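Local coordinates for GlcNAc Inducible Gene 2, GIG2 (Candida albicans, PDB 6AKZ), which binds an iron(III) ion and is probably an oxygenase of the cupin-related DUF1479 family, encoded by a GlcNAc-inducible gene, at residues F50-I53 with S59-P62; N424-K429 with G433-E438; L322-D325 with H330-Q333. One frame throughout, in Å; residues are numbered along the deposited sequence.

Interaction 1. Residues F50-I53 with S59-P62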
loop_
_atom_site.group_PDB
_atom_site.type_symbol
_atom_site.label_atom_id
_atom_site.label_comp_id
_atom_site.label_asym_id
_atom_site.label_seq_id
_atom_site.Cartn_x
_atom_site.Cartn_y
_atom_site.Cartn_z
ATOM N N PHE A 50 -16.918 -7.231 13.004
ATOM C CA PHE A 50 -16.047 -6.199 13.641
ATOM C C PHE A 50 -16.180 -6.293 15.157
ATOM O O PHE A 50 -15.214 -6.022 15.861
ATOM C CB PHE A 50 -16.215 -4.755 13.178
ATOM C CG PHE A 50 -15.843 -4.489 11.735
ATOM C CD1 PHE A 50 -15.425 -5.507 10.850
ATOM C CD2 PHE A 50 -15.904 -3.186 11.269
ATOM C CE1 PHE A 50 -15.125 -5.224 9.525
ATOM C CE2 PHE A 50 -15.541 -2.897 9.959
ATOM C CZ PHE A 50 -15.182 -3.936 9.080
ATOM N N THR A 51 -17.347 -6.744 15.636
ATOM C CA THR A 51 -17.485 -7.119 17.010
ATOM C C THR A 51 -16.505 -8.213 17.370
ATOM O O THR A 51 -15.863 -8.106 18.443
ATOM C CB THR A 51 -18.941 -7.490 17.325
ATOM O OG1 THR A 51 -19.766 -6.340 17.197
ATOM C CG2 THR A 51 -19.101 -8.069 18.747
ATOM N N GLU A 52 -16.442 -9.298 16.586
ATOM C CA GLU A 52 -15.532 -10.394 16.882
ATOM C C GLU A 52 -14.086 -9.869 16.924
ATOM O O GLU A 52 -13.358 -10.158 17.804
ATOM C CB GLU A 52 -15.727 -11.549 15.908
ATOM C CG GLU A 52 -14.730 -12.650 16.079
ATOM C CD GLU A 52 -14.860 -13.841 15.121
ATOM O OE1 GLU A 52 -15.915 -14.500 15.221
ATOM O OE2 GLU A 52 -13.861 -14.259 14.408
ATOM N N ILE A 53 -13.732 -8.979 16.006
ATOM C CA ILE A 53 -12.372 -8.474 15.954
ATOM C C ILE A 53 -12.050 -7.758 17.242
ATOM O O ILE A 53 -11.021 -7.974 17.859
ATOM C CB ILE A 53 -12.124 -7.529 14.770
ATOM C CG1 ILE A 53 -12.198 -8.320 13.493
ATOM C CG2 ILE A 53 -10.779 -6.798 14.980
ATOM C CD1 ILE A 53 -12.092 -7.458 12.228
ATOM N N SER A 59 -4.295 -10.603 18.387
ATOM C CA SER A 59 -4.011 -11.926 17.861
ATOM C C SER A 59 -4.849 -12.249 16.600
ATOM O O SER A 59 -4.607 -13.307 15.946
ATOM C CB SER A 59 -4.212 -12.948 18.922
ATOM O OG SER A 59 -5.581 -13.026 19.237
ATOM N N TYR A 60 -5.882 -11.436 16.316
ATOM C CA TYR A 60 -6.655 -11.550 15.087
ATOM C C TYR A 60 -5.772 -11.359 13.835
ATOM O O TYR A 60 -6.073 -11.915 12.774
ATOM C CB TYR A 60 -7.845 -10.621 15.123
ATOM C CG TYR A 60 -8.890 -10.836 14.055
ATOM C CD1 TYR A 60 -8.750 -10.288 12.794
ATOM C CD2 TYR A 60 -9.967 -11.638 14.295
ATOM C CE1 TYR A 60 -9.704 -10.487 11.824
ATOM C CE2 TYR A 60 -10.950 -11.847 13.369
ATOM C CZ TYR A 60 -10.816 -11.328 12.141
ATOM O OH TYR A 60 -11.800 -11.561 11.252
ATOM N N VAL A 61 -4.667 -10.614 13.924
ATOM C CA VAL A 61 -3.871 -10.373 12.766
ATOM C C VAL A 61 -3.114 -11.629 12.415
ATOM O O VAL A 61 -2.435 -12.202 13.254
ATOM C CB VAL A 61 -2.799 -9.243 13.053
ATOM C CG1 VAL A 61 -1.802 -9.105 11.945
ATOM C CG2 VAL A 61 -3.570 -7.960 13.329
ATOM N N PRO A 62 -3.213 -12.067 11.166
ATOM C CA PRO A 62 -2.429 -13.229 10.751
ATOM C C PRO A 62 -0.910 -13.085 11.037
ATOM O O PRO A 62 -0.288 -12.033 10.803
ATOM C CB PRO A 62 -2.698 -13.301 9.273
ATOM C CG PRO A 62 -4.011 -12.614 9.076
ATOM C CD PRO A 62 -3.997 -11.490 10.064
#
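One face of the Tyr-60 ring is taken by Ile-53, and OE2 of Glu-52 lies at the ring's edge, near its plane. The isoleucine brings its CG1 methylene over the ring in a CH-pi contact: CG1 sits 3.6 Å from the centroid of the Tyr-60 ring, only 14° off the normal, shifted slightly toward the CZ end. Ile-53 CG1 is therefore close to most of the ring carbons at once, and the terminal CD1 continues across to the CE1 side, 3.9 Å from Tyr-60 CE1. The two side chains cross at about a right angle. Glu-52 runs out extended and brings OE2 to 3.9 Å from Tyr-60 CE2, the carboxylate plane turned 66° from that of the ring; no hydrogen bond joins the two segments. The contact joins the C-terminal part of helix 32-56 to the connection leading to strand 63-65, at the margin of the main mixed sheet: beyond the helix end the chain bends away at a steep angle, and a short 3-10 segment sets Tyr-60 beside the helix. With CG anti to the backbone N (chi1 -168°), the tyrosine ring swings back toward the helix. Arg-85 of helix 76-85 makes a cation-pi contact with the same ring and donates a hydrogen bond to the Tyr-60 carbonyl, while Ile-336 of strand 336-337 touches both Ile-53 and Tyr-60.

Interaction 2. Residues N424-K429 with G433-E438; sequences NDIDSK and GLEEFE
The backbone carbonyl of Lys-429 receives the N-H of Leu-434, Leu-434 N lying 2.9 Å from Lys-429 O in a nearly straight bond (163° at the hydrogen). The chain turns at Gly-433, whose positive phi of 81° takes it out of the helix and sends the next residues back alongside the last turn. Leu-434 and Glu-435 both start toward the helix, and both first carbons pack against the base of Lys-429: Lys-429 CB is 4.1 Å from Leu-434 CB and 4.0 Å from Glu-435 CB. Further along, Glu-435 CG meets Ile-426 CG1 at 3.8 Å, one helical turn earlier, where the two side chains pass at a slant. The isoleucine offers CG1 because that branch stands anti to the backbone N (chi1 -164°). Glu-435 then bends at chi2, and its OE2 takes a weak bond from Glu-436 N. At the other end of the helix, Asp-425 OD1 accepts from Ser-428 N at 2.9 Å, met on the anti side, somewhat out of the carboxylate plane. Lys-146 pairs with Asp-427 and bonds Ser-428, while Leu-434 packs on Leu-393 of helix 382-394. Helix 426-431 thus has an aspartate N-cap at its start and, at its finish, a Schellman motif closed by glycine, with Leu-434 just beyond it.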
loop_
_atom_site.group_PDB
_atom_site.type_symbol
_atom_site.label_atom_id
_atom_site.label_comp_id
_atom_site.label_asym_id
_atom_site.label_seq_id
_atom_site.Cartn_x
_atom_site.Cartn_y
_atom_site.Cartn_z
ATOM N N ASN A 424 27.167 -6.859 -6.406
ATOM C CA ASN A 424 27.117 -7.296 -7.807
ATOM C C ASN A 424 26.063 -8.420 -8.058
ATOM O O ASN A 424 26.246 -9.288 -8.874
ATOM C CB ASN A 424 28.562 -7.621 -8.309
ATOM C CG ASN A 424 28.688 -7.495 -9.813
ATOM O OD1 ASN A 424 28.049 -6.631 -10.461
ATOM N ND2 ASN A 424 29.435 -8.401 -10.398
ATOM N N ASP A 425 24.909 -8.360 -7.386
ATOM C CA ASP A 425 23.830 -9.338 -7.636
ATOM C C ASP A 425 22.945 -8.794 -8.767
ATOM O O ASP A 425 22.313 -7.761 -8.611
ATOM C CB ASP A 425 22.941 -9.451 -6.394
ATOM C CG ASP A 425 21.883 -10.515 -6.551
ATOM O OD1 ASP A 425 20.918 -10.326 -7.293
ATOM O OD2 ASP A 425 22.008 -11.570 -5.912
ATOM N N ILE A 426 22.858 -9.528 -9.868
ATOM C CA ILE A 426 22.181 -9.040 -11.054
ATOM C C ILE A 426 20.668 -8.835 -10.827
ATOM O O ILE A 426 20.066 -7.890 -11.288
ATOM C CB ILE A 426 22.481 -9.969 -12.268
ATOM C CG1 ILE A 426 22.111 -9.266 -13.549
ATOM C CG2 ILE A 426 21.748 -11.305 -12.162
ATOM C CD1 ILE A 426 22.571 -10.067 -14.771
ATOM N N ASP A 427 20.054 -9.792 -10.131
ATOM C CA ASP A 427 18.656 -9.659 -9.786
ATOM C C ASP A 427 18.412 -8.372 -8.979
ATOM O O ASP A 427 17.451 -7.632 -9.228
ATOM C CB ASP A 427 18.273 -10.879 -8.977
ATOM C CG ASP A 427 16.855 -10.915 -8.660
ATOM O OD1 ASP A 427 16.085 -11.065 -9.627
ATOM O OD2 ASP A 427 16.501 -10.780 -7.450
ATOM N N SER A 428 19.250 -8.079 -7.988
ATOM C CA SER A 428 19.075 -6.838 -7.213
ATOM C C SER A 428 19.226 -5.604 -8.055
ATOM O O SER A 428 18.512 -4.626 -7.899
ATOM C CB SER A 428 20.064 -6.718 -6.090
ATOM O OG SER A 428 20.021 -7.829 -5.263
ATOM N N LYS A 429 20.214 -5.598 -8.956
ATOM C CA LYS A 429 20.407 -4.459 -9.799
ATOM C C LYS A 429 19.187 -4.240 -10.728
ATOM O O LYS A 429 18.799 -3.110 -10.988
ATOM C CB LYS A 429 21.681 -4.625 -10.659
ATOM C CG LYS A 429 22.937 -4.531 -9.862
ATOM C CD LYS A 429 24.135 -4.839 -10.654
ATOM C CE LYS A 429 25.358 -4.459 -9.821
ATOM N NZ LYS A 429 26.581 -4.879 -10.552
ATOM N N GLY A 433 16.648 -0.749 -11.321
ATOM C CA GLY A 433 16.634 -0.085 -12.603
ATOM C C GLY A 433 18.035 0.023 -13.206
ATOM O O GLY A 433 18.248 0.877 -14.041
ATOM N N LEU A 434 18.982 -0.808 -12.769
ATOM C CA LEU A 434 20.399 -0.634 -13.132
ATOM C C LEU A 434 20.822 -1.678 -14.154
ATOM O O LEU A 434 21.978 -1.662 -14.574
ATOM C CB LEU A 434 21.267 -0.728 -11.870
ATOM C CG LEU A 434 21.025 0.374 -10.813
ATOM C CD1 LEU A 434 21.736 0.073 -9.490
ATOM C CD2 LEU A 434 21.430 1.746 -11.318
ATOM N N GLU A 435 19.922 -2.611 -14.522
ATOM C CA GLU A 435 20.274 -3.687 -15.412
ATOM C C GLU A 435 19.009 -4.084 -16.147
ATOM O O GLU A 435 17.934 -4.117 -15.532
ATOM C CB GLU A 435 20.747 -4.858 -14.577
ATOM C CG GLU A 435 21.087 -6.095 -15.377
ATOM C CD GLU A 435 22.276 -5.833 -16.307
ATOM O OE1 GLU A 435 23.364 -5.483 -15.786
ATOM O OE2 GLU A 435 22.085 -5.896 -17.539
ATOM N N GLU A 436 19.138 -4.424 -17.437
ATOM C CA GLU A 436 17.981 -4.808 -18.213
ATOM C C GLU A 436 17.457 -6.145 -17.690
ATOM O O GLU A 436 18.193 -6.995 -17.129
ATOM C CB GLU A 436 18.331 -4.965 -19.718
ATOM C CG GLU A 436 18.835 -3.686 -20.363
ATOM C CD GLU A 436 20.378 -3.508 -20.322
ATOM O OE1 GLU A 436 21.112 -3.853 -19.313
ATOM O OE2 GLU A 436 20.879 -2.998 -21.342
ATOM N N PHE A 437 16.172 -6.332 -17.881
ATOM C CA PHE A 437 15.467 -7.591 -17.521
ATOM C C PHE A 437 15.715 -8.680 -18.523
ATOM O O PHE A 437 15.814 -8.431 -19.700
ATOM C CB PHE A 437 13.967 -7.320 -17.376
ATOM C CG PHE A 437 13.658 -6.374 -16.264
ATOM C CD1 PHE A 437 13.656 -6.848 -14.955
ATOM C CD2 PHE A 437 13.431 -5.053 -16.514
ATOM C CE1 PHE A 437 13.466 -5.969 -13.911
ATOM C CE2 PHE A 437 13.176 -4.177 -15.458
ATOM C CZ PHE A 437 13.182 -4.668 -14.144
ATOM N N GLU A 438 15.968 -9.880 -18.029
ATOM C CA GLU A 438 16.079 -11.049 -18.846
ATOM C C GLU A 438 14.670 -11.467 -19.290
ATOM O O GLU A 438 13.725 -11.354 -18.525
ATOM C CB GLU A 438 16.750 -12.158 -18.009
ATOM C CG GLU A 438 17.343 -13.298 -18.816
ATOM C CD GLU A 438 17.521 -14.587 -17.978
ATOM O OE1 GLU A 438 17.877 -14.474 -16.792
ATOM O OE2 GLU A 438 17.260 -15.710 -18.504
#

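Interaction 3. Residues L322-D325 with H330-Q333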
loop_
_atom_site.group_PDB
_atom_site.type_symbol
_atom_site.label_atom_id
_atom_site.label_comp_id
_atom_site.label_asym_id
_atom_site.label_seq_id
_atom_site.Cartn_x
_atom_site.Cartn_y
_atom_site.Cartn_z
ATOM N N LEU A 322 -7.156 8.913 1.849
ATOM C CA LEU A 322 -8.563 8.992 2.114
ATOM C C LEU A 322 -8.726 8.863 3.602
ATOM O O LEU A 322 -8.379 7.808 4.184
ATOM C CB LEU A 322 -9.365 7.850 1.422
ATOM C CG LEU A 322 -10.806 7.621 1.871
ATOM C CD1 LEU A 322 -11.663 8.767 1.359
ATOM C CD2 LEU A 322 -11.403 6.350 1.371
ATOM N N PHE A 323 -9.292 9.899 4.229
ATOM C CA PHE A 323 -9.456 9.900 5.673
ATOM C C PHE A 323 -10.749 9.264 6.145
ATOM O O PHE A 323 -11.821 9.489 5.614
ATOM C CB PHE A 323 -9.236 11.320 6.188
ATOM C CG PHE A 323 -7.806 11.666 6.204
ATOM C CD1 PHE A 323 -6.963 10.994 7.065
ATOM C CD2 PHE A 323 -7.268 12.569 5.310
ATOM C CE1 PHE A 323 -5.618 11.265 7.108
ATOM C CE2 PHE A 323 -5.925 12.851 5.335
ATOM C CZ PHE A 323 -5.096 12.190 6.229
ATOM N N LEU A 324 -10.616 8.433 7.168
ATOM C CA LEU A 324 -11.723 7.561 7.630
ATOM C C LEU A 324 -12.111 7.894 9.036
ATOM O O LEU A 324 -12.921 7.178 9.647
ATOM C CB LEU A 324 -11.290 6.084 7.551
ATOM C CG LEU A 324 -10.848 5.674 6.134
ATOM C CD1 LEU A 324 -10.178 4.295 6.190
ATOM C CD2 LEU A 324 -11.985 5.686 5.148
ATOM N N ASP A 325 -11.600 8.980 9.540
ATOM C CA ASP A 325 -11.766 9.271 10.995
ATOM C C ASP A 325 -13.034 10.012 11.369
ATOM O O ASP A 325 -13.348 10.099 12.563
ATOM C CB ASP A 325 -10.615 10.059 11.542
ATOM C CG ASP A 325 -10.438 11.384 10.852
ATOM O OD1 ASP A 325 -10.620 11.470 9.592
ATOM O OD2 ASP A 325 -10.125 12.324 11.589
ATOM N N HIS A 330 -18.810 3.039 11.284
ATOM C CA HIS A 330 -18.947 1.628 11.422
ATOM C C HIS A 330 -17.595 0.929 11.347
ATOM O O HIS A 330 -17.509 -0.207 11.722
ATOM C CB HIS A 330 -19.832 1.024 10.328
ATOM C CG HIS A 330 -21.244 1.532 10.334
ATOM N ND1 HIS A 330 -21.604 2.734 9.765
ATOM C CD2 HIS A 330 -22.390 0.976 10.793
ATOM C CE1 HIS A 330 -22.903 2.916 9.893
ATOM N NE2 HIS A 330 -23.407 1.873 10.518
ATOM N N LEU A 331 -16.580 1.596 10.824
ATOM C CA LEU A 331 -15.246 1.007 10.789
ATOM C C LEU A 331 -14.561 0.970 12.147
ATOM O O LEU A 331 -13.701 0.130 12.370
ATOM C CB LEU A 331 -14.348 1.733 9.760
ATOM C CG LEU A 331 -14.813 1.735 8.311
ATOM C CD1 LEU A 331 -13.780 2.523 7.517
ATOM C CD2 LEU A 331 -15.073 0.343 7.708
ATOM N N HIS A 332 -14.902 1.888 13.047
ATOM C CA HIS A 332 -14.083 2.103 14.187
ATOM C C HIS A 332 -14.005 0.916 15.142
ATOM O O HIS A 332 -12.963 0.661 15.687
ATOM C CB HIS A 332 -14.443 3.401 14.843
ATOM C CG HIS A 332 -14.150 4.581 13.943
ATOM N ND1 HIS A 332 -13.911 5.858 14.413
ATOM C CD2 HIS A 332 -14.037 4.660 12.589
ATOM C CE1 HIS A 332 -13.687 6.668 13.394
ATOM N NE2 HIS A 332 -13.747 5.963 12.276
ATOM N N GLN A 333 -15.052 0.119 15.208
ATOM C CA GLN A 333 -15.119 -0.997 16.109
ATOM C C GLN A 333 -14.060 -2.066 15.767
ATOM O O GLN A 333 -13.624 -2.829 16.611
ATOM C CB GLN A 333 -16.481 -1.640 15.930
ATOM C CG GLN A 333 -16.696 -2.812 16.845
ATOM C CD GLN A 333 -18.119 -3.340 16.829
ATOM O OE1 GLN A 333 -18.826 -3.327 15.808
ATOM N NE2 GLN A 333 -18.524 -3.828 17.959
#
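Close to the iron site, the residues just after strand 322-323 are tied to the loop that follows. The strand pairs with strand 192-193, which carries the iron ligand His-192, and the side chain of Leu-324 lies about 5 Å from that of this histidine. The tie is a hydrogen bond from His-332 to the main chain: the NE2 N-H is donated to Leu-324 O, NE2 lying 3.0 Å from it, with an angle of 167° at the hydrogen. The acceptor lies almost in the imidazole plane, so the ring meets the carbonyl edge-on, while the donor stands 19° from the carbonyl plane. The same edge reaches the next residue, where His-332 CE1 is 3.5 Å from Asp-325 O. With CG anti to its own carbonyl carbon (chi1 -65°), the ring extends across to the Leu-324 carbonyl. Beside this polar link, two leucines approach each other through methyl groups, Leu-324 CD1 lying 4.2 Å from Leu-331 CD1. Both of these side chains point toward the opposite segment, giving the contact a buried apolar side next to its partly exposed histidine. Ile-285 of helix 278-287 touches both leucines, Leu-331 also packs on Phe-50 of helix 32-56, and Leu-324 rests on Leu-193 of strand 192-193.

Interactions 1 and 3 are neighbours, their centres 16 Å apart, and they touch directly: the ring of Phe-50 brings CE2 to 4.0 Å from Leu-331 CD2 and CD2 to 3.4 Å from His-330 O. Helix 32-56 thus lies against the 330-333 loop, which in turn meets Leu-324, just past the strand, whose side chain is about 10 Å from the bound iron. Through interaction 3 this helix is linked to the surroundings of the metal held by His-192, Asp-194 and His-355, although interaction 1 itself is away from the site. Interaction 2 stands apart, 41 Å from either centre and on the opposite side of the chain's centre, touching neither.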